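Local coordinates for protein polygalacturonase (PDB 1BHE) that hydrolyses the alpha-1,4 linkages of polygalacturonic acid as an endo-polygalacturonase, taking part in the maceration and soft-rotting of plant tissue, at residues Thr16-Asp21 / Val42-Gly47; Asn321-Ser326 / Glu346-Pro351. All blocks are in the same frame, centred on the assembly; numbering follows the deposited sequence.

Contact 1 (Thr16-Asp21 / Val42-Gly47); sequences TTLKAD and VRLSAG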
ATOM      1  N   THR A  16      -1.338   5.768  28.334  1.00 14.01           N
ATOM      2  CA  THR A  16      -2.685   6.178  28.699  1.00 15.20           C
ATOM      3  C   THR A  16      -3.684   5.185  28.110  1.00 15.06           C
ATOM      4  O   THR A  16      -3.426   4.624  27.040  1.00 15.13           O
ATOM      5  CB  THR A  16      -2.989   7.571  28.104  1.00 15.76           C
ATOM      6  OG1 THR A  16      -2.139   8.571  28.691  1.00 16.68           O
ATOM      7  CG2 THR A  16      -4.429   8.003  28.325  1.00 17.09           C
ATOM      8  N   THR A  17      -4.800   4.961  28.793  1.00 14.42           N
ATOM      9  CA  THR A  17      -5.824   4.058  28.271  1.00 13.90           C
ATOM     10  C   THR A  17      -7.136   4.829  28.149  1.00 13.29           C
ATOM     11  O   THR A  17      -7.545   5.483  29.111  1.00 13.64           O
ATOM     12  CB  THR A  17      -6.003   2.800  29.126  1.00 14.36           C
ATOM     13  OG1 THR A  17      -4.766   2.071  29.156  1.00 14.46           O
ATOM     14  CG2 THR A  17      -7.078   1.888  28.543  1.00 13.79           C
ATOM     15  N   LEU A  18      -7.742   4.799  26.971  1.00 11.46           N
ATOM     16  CA  LEU A  18      -8.991   5.490  26.707  1.00 11.30           C
ATOM     17  C   LEU A  18     -10.104   4.466  26.479  1.00 11.11           C
ATOM     18  O   LEU A  18      -9.839   3.381  25.972  1.00 10.71           O
ATOM     19  CB  LEU A  18      -8.896   6.410  25.485  1.00 10.63           C
ATOM     20  CG  LEU A  18      -7.753   7.430  25.450  1.00 10.84           C
ATOM     21  CD1 LEU A  18      -7.647   8.069  24.070  1.00 10.33           C
ATOM     22  CD2 LEU A  18      -7.922   8.503  26.520  1.00 10.63           C
ATOM     23  N   LYS A  19     -11.319   4.780  26.921  1.00 12.10           N
ATOM     24  CA  LYS A  19     -12.455   3.871  26.774  1.00 12.77           C
ATOM     25  C   LYS A  19     -13.495   4.501  25.854  1.00 12.30           C
ATOM     26  O   LYS A  19     -13.844   5.671  26.008  1.00 12.47           O
ATOM     27  CB  LYS A  19     -13.042   3.514  28.148  1.00 14.15           C
ATOM     28  CG  LYS A  19     -12.085   2.675  28.984  1.00 16.00           C
ATOM     29  CD  LYS A  19     -12.744   1.999  30.176  1.00 17.98           C
ATOM     30  CE  LYS A  19     -11.692   1.323  31.048  1.00 19.34           C
ATOM     31  NZ  LYS A  19     -12.189   1.041  32.427  1.00 20.28           N
ATOM     32  N   ALA A  20     -13.916   3.765  24.829  1.00 12.21           N
ATOM     33  CA  ALA A  20     -14.822   4.310  23.825  1.00 12.66           C
ATOM     34  C   ALA A  20     -16.238   4.522  24.355  1.00 13.01           C
ATOM     35  O   ALA A  20     -16.746   3.691  25.095  1.00 13.21           O
ATOM     36  CB  ALA A  20     -14.888   3.389  22.614  1.00 11.66           C
ATOM     37  N   ASP A  21     -16.872   5.598  23.923  1.00 14.24           N
ATOM     38  CA  ASP A  21     -18.263   5.890  24.248  1.00 15.18           C
ATOM     39  C   ASP A  21     -18.970   6.302  22.956  1.00 15.81           C
ATOM     40  O   ASP A  21     -18.516   5.889  21.881  1.00 16.19           O
ATOM     41  CB  ASP A  21     -18.402   6.958  25.318  1.00 15.76           C
ATOM     42  CG  ASP A  21     -17.632   8.232  25.043  1.00 16.29           C
ATOM     43  OD1 ASP A  21     -17.524   8.674  23.880  1.00 15.30           O
ATOM     44  OD2 ASP A  21     -17.132   8.806  26.037  1.00 16.94           O
ATOM     45  N   VAL A  42      -0.751   5.041  23.097  1.00  7.53           N
ATOM     46  CA  VAL A  42      -2.073   5.424  23.598  1.00  8.08           C
ATOM     47  C   VAL A  42      -2.916   4.171  23.338  1.00  8.68           C
ATOM     48  O   VAL A  42      -2.914   3.696  22.198  1.00  9.01           O
ATOM     49  CB  VAL A  42      -2.663   6.646  22.894  1.00  7.64           C
ATOM     50  CG1 VAL A  42      -4.155   6.830  23.135  1.00  7.14           C
ATOM     51  CG2 VAL A  42      -1.891   7.883  23.356  1.00  6.99           C
ATOM     52  N   ARG A  43      -3.538   3.631  24.373  1.00  9.20           N
ATOM     53  CA  ARG A  43      -4.318   2.401  24.232  1.00  9.90           C
ATOM     54  C   ARG A  43      -5.809   2.692  24.088  1.00  9.89           C
ATOM     55  O   ARG A  43      -6.395   3.440  24.866  1.00  9.72           O
ATOM     56  CB  ARG A  43      -4.063   1.491  25.443  1.00 11.26           C
ATOM     57  CG  ARG A  43      -4.807   0.165  25.384  1.00 12.32           C
ATOM     58  CD  ARG A  43      -4.464  -0.778  26.530  1.00 14.51           C
ATOM     59  NE  ARG A  43      -5.297  -1.980  26.488  1.00 16.04           N
ATOM     60  CZ  ARG A  43      -5.460  -2.872  27.456  1.00 17.36           C
ATOM     61  NH1 ARG A  43      -4.810  -2.760  28.607  1.00 17.45           N
ATOM     62  NH2 ARG A  43      -6.267  -3.914  27.268  1.00 17.75           N
ATOM     63  N   LEU A  44      -6.418   2.120  23.063  1.00 10.06           N
ATOM     64  CA  LEU A  44      -7.831   2.293  22.757  1.00 10.61           C
ATOM     65  C   LEU A  44      -8.596   1.027  23.159  1.00 10.77           C
ATOM     66  O   LEU A  44      -8.494  -0.024  22.527  1.00  9.78           O
ATOM     67  CB  LEU A  44      -7.996   2.593  21.271  1.00 11.22           C
ATOM     68  CG  LEU A  44      -8.061   4.030  20.766  1.00 12.23           C
ATOM     69  CD1 LEU A  44      -7.316   5.053  21.596  1.00 11.14           C
ATOM     70  CD2 LEU A  44      -7.578   4.098  19.314  1.00 11.39           C
ATOM     71  N   SER A  45      -9.328   1.146  24.257  1.00 11.03           N
ATOM     72  CA  SER A  45     -10.106   0.050  24.815  1.00 12.06           C
ATOM     73  C   SER A  45     -11.605   0.335  24.766  1.00 12.15           C
ATOM     74  O   SER A  45     -12.051   1.445  24.482  1.00 11.33           O
ATOM     75  CB  SER A  45      -9.686  -0.185  26.271  1.00 11.96           C
ATOM     76  OG  SER A  45      -8.331  -0.583  26.356  1.00 13.24           O
ATOM     77  N   ALA A  46     -12.392  -0.705  25.032  1.00 13.37           N
ATOM     78  CA  ALA A  46     -13.843  -0.581  25.013  1.00 13.72           C
ATOM     79  C   ALA A  46     -14.371   0.129  26.258  1.00 13.89           C
ATOM     80  O   ALA A  46     -13.803   0.033  27.341  1.00 13.83           O
ATOM     81  CB  ALA A  46     -14.471  -1.971  24.947  1.00 14.04           C
ATOM     82  N   GLY A  47     -15.477   0.836  26.096  1.00 13.84           N
ATOM     83  CA  GLY A  47     -16.136   1.541  27.203  1.00 13.80           C
ATOM     84  C   GLY A  47     -17.622   1.145  27.110  1.00 13.12           C
ATOM     85  O   GLY A  47     -17.912  -0.036  26.919  1.00 13.41           O
TER
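Between Thr-16–Ala-20 and Arg-43–Ser-45 the flat groups are backbone peptides, joined through their N-H and C=O groups. Over one face of the paired strands lie the side chains of Thr-17, Lys-19, Arg-43 and Ser-45; over the other lie Leu-18, Val-42 and Leu-44. The strand axes run 25° apart in the same direction. Arg-43 N donates to Thr-16 O at 2.8 Å, and Arg-43 O accepts from Leu-18 N, so one residue grips the two that flank Thr-17. Ser-45 repeats this around Lys-19, its N reaching Leu-18 O at 2.9 Å and its O taking Ala-20 N; at 150° this last bond is the most bent of the four. Bonding of this kind marks a parallel pairing, here between strands 14-19 and 41-45 at the N-terminal end of the right-handed parallel beta-helix of glycosyl hydrolase family 28. Leu-18 CD1 lies 3.8 Å from Val-42 CG1 and 3.9 Å from Leu-44 CD1, bridging two positions of the second strand. Its partners continue beyond the pair: Ile-29 and Ala-32 of helix 26-33, and Phe-52 of strand 51-58. On the polar face Thr-17 divides its branches. OG1 stands alongside the Arg-43 chain, 3.8 Å from Arg-43 CB and nearly as close to CD, whereas CG2, placed anti to the backbone N, comes 3.5 Å from Ser-45 OG. Arg-43 extends past this threonine to form a salt bridge from NE to Asp-68 OD1, while Asp-68 OD2 is hydrogen-bonded to Ser-45 OG; a single carboxylate thus ties down two residues of the same strand. Further along, Lys-19 CG passes 3.6 Å from Ala-46 O, and Gly-47 brings its CA to 3.1 Å from Ala-20 O.

Contact 2 (Asn321-Ser326 / Glu346-Pro351); sequences NVPDWS and ENAKKP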
ATOM      1  N   ASN A 321      10.902   9.517 -21.016  1.00 31.47           N
ATOM      2  CA  ASN A 321      11.515   8.597 -20.066  1.00 30.46           C
ATOM      3  C   ASN A 321      11.625   7.193 -20.642  1.00 29.27           C
ATOM      4  O   ASN A 321      10.730   6.665 -21.296  1.00 29.06           O
ATOM      5  CB  ASN A 321      10.757   8.598 -18.736  1.00 30.87           C
ATOM      6  CG  ASN A 321      10.902   9.926 -18.015  1.00 31.20           C
ATOM      7  OD1 ASN A 321      11.891  10.143 -17.311  1.00 31.80           O
ATOM      8  ND2 ASN A 321       9.945  10.825 -18.186  1.00 30.97           N
ATOM      9  N   VAL A 322      12.801   6.604 -20.452  1.00 27.66           N
ATOM     10  CA  VAL A 322      13.112   5.265 -20.928  1.00 26.66           C
ATOM     11  C   VAL A 322      13.355   4.345 -19.735  1.00 25.32           C
ATOM     12  O   VAL A 322      14.128   4.679 -18.838  1.00 25.08           O
ATOM     13  CB  VAL A 322      14.362   5.282 -21.831  1.00 26.99           C
ATOM     14  CG1 VAL A 322      14.900   3.886 -22.105  1.00 26.91           C
ATOM     15  CG2 VAL A 322      14.071   5.989 -23.150  1.00 27.22           C
ATOM     16  N   PRO A 323      12.745   3.172 -19.757  1.00 24.49           N
ATOM     17  CA  PRO A 323      12.944   2.172 -18.727  1.00 24.03           C
ATOM     18  C   PRO A 323      14.287   1.466 -18.847  1.00 23.31           C
ATOM     19  O   PRO A 323      14.661   1.015 -19.933  1.00 22.39           O
ATOM     20  CB  PRO A 323      11.810   1.177 -18.971  1.00 24.25           C
ATOM     21  CG  PRO A 323      11.565   1.260 -20.443  1.00 24.47           C
ATOM     22  CD  PRO A 323      11.818   2.697 -20.815  1.00 24.57           C
ATOM     23  N   ASP A 324      15.005   1.361 -17.737  1.00 22.19           N
ATOM     24  CA  ASP A 324      16.291   0.672 -17.697  1.00 21.68           C
ATOM     25  C   ASP A 324      16.169  -0.404 -16.614  1.00 21.12           C
ATOM     26  O   ASP A 324      16.479  -0.198 -15.445  1.00 19.78           O
ATOM     27  CB  ASP A 324      17.470   1.591 -17.425  1.00 22.44           C
ATOM     28  CG  ASP A 324      18.796   0.856 -17.395  1.00 22.94           C
ATOM     29  OD1 ASP A 324      18.854  -0.331 -17.777  1.00 23.59           O
ATOM     30  OD2 ASP A 324      19.804   1.465 -16.980  1.00 23.50           O
ATOM     31  N   TRP A 325      15.502  -1.486 -17.001  1.00 20.11           N
ATOM     32  CA  TRP A 325      15.161  -2.569 -16.085  1.00 20.35           C
ATOM     33  C   TRP A 325      16.078  -3.763 -16.303  1.00 20.90           C
ATOM     34  O   TRP A 325      16.180  -4.276 -17.421  1.00 20.47           O
ATOM     35  CB  TRP A 325      13.681  -2.921 -16.262  1.00 19.55           C
ATOM     36  CG  TRP A 325      12.693  -1.809 -16.061  1.00 19.02           C
ATOM     37  CD1 TRP A 325      12.910  -0.555 -15.569  1.00 18.74           C
ATOM     38  CD2 TRP A 325      11.279  -1.866 -16.315  1.00 18.76           C
ATOM     39  NE1 TRP A 325      11.758   0.179 -15.524  1.00 18.45           N
ATOM     40  CE2 TRP A 325      10.734  -0.615 -15.972  1.00 18.68           C
ATOM     41  CE3 TRP A 325      10.422  -2.855 -16.804  1.00 18.50           C
ATOM     42  CZ2 TRP A 325       9.378  -0.315 -16.107  1.00 18.52           C
ATOM     43  CZ3 TRP A 325       9.078  -2.563 -16.929  1.00 18.66           C
ATOM     44  CH2 TRP A 325       8.566  -1.304 -16.585  1.00 18.77           C
ATOM     45  N   SER A 326      16.773  -4.191 -15.249  1.00 20.74           N
ATOM     46  CA  SER A 326      17.690  -5.320 -15.375  1.00 21.39           C
ATOM     47  C   SER A 326      17.803  -6.133 -14.093  1.00 21.29           C
ATOM     48  O   SER A 326      17.301  -5.752 -13.036  1.00 21.08           O
ATOM     49  CB  SER A 326      19.068  -4.835 -15.833  1.00 22.20           C
ATOM     50  OG  SER A 326      19.651  -3.945 -14.897  1.00 23.11           O
ATOM     51  N   GLU A 346       8.633  -2.348 -24.931  1.00 30.41           N
ATOM     52  CA  GLU A 346       8.608  -1.211 -25.854  1.00 32.25           C
ATOM     53  C   GLU A 346       9.234  -0.000 -25.184  1.00 33.26           C
ATOM     54  O   GLU A 346       9.114   0.183 -23.969  1.00 33.35           O
ATOM     55  CB  GLU A 346       7.164  -0.929 -26.264  1.00 32.59           C
ATOM     56  CG  GLU A 346       6.945   0.113 -27.341  1.00 33.06           C
ATOM     57  CD  GLU A 346       5.473   0.341 -27.642  1.00 33.43           C
ATOM     58  OE1 GLU A 346       4.717  -0.647 -27.767  1.00 33.80           O
ATOM     59  OE2 GLU A 346       5.053   1.510 -27.763  1.00 33.30           O
ATOM     60  N   ASN A 347       9.970   0.833 -25.910  1.00 34.51           N
ATOM     61  CA  ASN A 347      10.595   2.028 -25.362  1.00 35.35           C
ATOM     62  C   ASN A 347      11.886   1.772 -24.596  1.00 35.37           C
ATOM     63  O   ASN A 347      12.560   2.735 -24.215  1.00 35.99           O
ATOM     64  CB  ASN A 347       9.620   2.822 -24.486  1.00 36.04           C
ATOM     65  CG  ASN A 347       8.535   3.538 -25.263  1.00 36.76           C
ATOM     66  OD1 ASN A 347       8.727   3.987 -26.393  1.00 37.08           O
ATOM     67  ND2 ASN A 347       7.357   3.650 -24.654  1.00 37.36           N
ATOM     68  N   ALA A 348      12.278   0.531 -24.368  1.00 35.45           N
ATOM     69  CA  ALA A 348      13.564   0.196 -23.775  1.00 35.19           C
ATOM     70  C   ALA A 348      14.599   0.139 -24.898  1.00 35.32           C
ATOM     71  O   ALA A 348      14.342  -0.496 -25.924  1.00 35.00           O
ATOM     72  CB  ALA A 348      13.510  -1.139 -23.056  1.00 34.85           C
ATOM     73  N   LYS A 349      15.740   0.786 -24.716  1.00 35.42           N
ATOM     74  CA  LYS A 349      16.781   0.807 -25.738  1.00 35.39           C
ATOM     75  C   LYS A 349      17.096  -0.583 -26.269  1.00 35.13           C
ATOM     76  O   LYS A 349      17.074  -0.810 -27.479  1.00 35.62           O
ATOM     77  CB  LYS A 349      18.047   1.478 -25.199  1.00 35.65           C
ATOM     78  CG  LYS A 349      17.844   2.926 -24.787  1.00 35.67           C
ATOM     79  CD  LYS A 349      17.721   3.847 -25.988  1.00 35.90           C
ATOM     80  CE  LYS A 349      16.655   4.907 -25.772  1.00 35.96           C
ATOM     81  NZ  LYS A 349      16.407   5.698 -27.009  1.00 36.40           N
ATOM     82  N   LYS A 350      17.414  -1.518 -25.387  1.00 34.71           N
ATOM     83  CA  LYS A 350      17.696  -2.895 -25.761  1.00 34.34           C
ATOM     84  C   LYS A 350      16.635  -3.800 -25.138  1.00 33.59           C
ATOM     85  O   LYS A 350      15.923  -3.384 -24.225  1.00 33.38           O
ATOM     86  CB  LYS A 350      19.083  -3.329 -25.291  1.00 35.12           C
ATOM     87  CG  LYS A 350      20.226  -2.490 -25.834  1.00 36.06           C
ATOM     88  CD  LYS A 350      21.397  -2.442 -24.861  1.00 36.56           C
ATOM     89  CE  LYS A 350      21.714  -1.009 -24.460  1.00 36.89           C
ATOM     90  NZ  LYS A 350      22.672  -0.369 -25.403  1.00 37.10           N
ATOM     91  N   PRO A 351      16.531  -5.026 -25.630  1.00 32.66           N
ATOM     92  CA  PRO A 351      15.585  -5.989 -25.103  1.00 31.73           C
ATOM     93  C   PRO A 351      15.779  -6.192 -23.606  1.00 31.07           C
ATOM     94  O   PRO A 351      16.916  -6.328 -23.146  1.00 29.85           O
ATOM     95  CB  PRO A 351      15.881  -7.276 -25.856  1.00 32.13           C
ATOM     96  CG  PRO A 351      16.722  -6.909 -27.022  1.00 32.25           C
ATOM     97  CD  PRO A 351      17.360  -5.585 -26.724  1.00 32.58           C
TER
HETATM   98  O   HOH W   1      16.639   1.278 -22.003  1.00 29.16           O
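Val-322 lies against the Asn-347 carbonyl and the side chain of Lys-349 and can be followed outward atom by atom. Its CB is 3.9 Å from Asn-347 O. From there the two methyls diverge around that same carbonyl oxygen. CG1, anti to the backbone N (chi1 168°), approaches Asn-347 O to 3.4 Å, and CG2 meets the aliphatic end of Lys-349, 3.8 Å from its CE. The lysine chain crosses the valine at about a right angle; a bend at chi2 (-74°) helps to turn its methylenes back over the methyls. Next along the chain, Pro-323 meets the second segment with CD, 3.5 Å from Asn-347 O, and with CG, 4.0 Å from Ala-348 CB. CB of this proline instead lies over one face of the Trp-325 indole, offset toward the rim, linking the surface contact to a buried ring. Direct polar bonds between the segments are absent, but a water joins them, donating to Pro-323 O at 2.9 Å and accepting from Lys-349 N at 2.9 Å. Two backbone groups that do not reach each other directly are thereby satisfied through one shared water. The second segment is also held from outside, since Glu-346 O accepts a bond from Thr-312 OG1. Asn-347 has a positive phi of 80°, a left-handed conformation that turns the chain in the loop between strands 340-344 and 352-360. Residues 321-323 and 346-351 lead into the parallel-paired strands 324-335 and 352-360 respectively, stacked turn upon turn as is typical of successive coils in a parallel beta-helix.

Overall arrangement
Contact 1 and contact 2 lie on opposite sides of the chain's centre, their centres 53 Å apart and their nearest atoms about 40 Å apart. They come in series along the chain: 16-21/42-47 closes long before 321-326/346-351 opens. Both belong to the same succession of parallel strand pairings, which includes 14-19 with 41-45 and 324-335 with 352-360 and continues to strand 372-375. Contact 1 joins early strands beside helix 26-33; contact 2 joins the approach to, and start of, strand 324-335 to the loop before strand 352-360. The inferred catalytic residues, Asp-223 and His-251, fall between them in sequence, consistent with an active site carried by the intervening coils of the beta-helix.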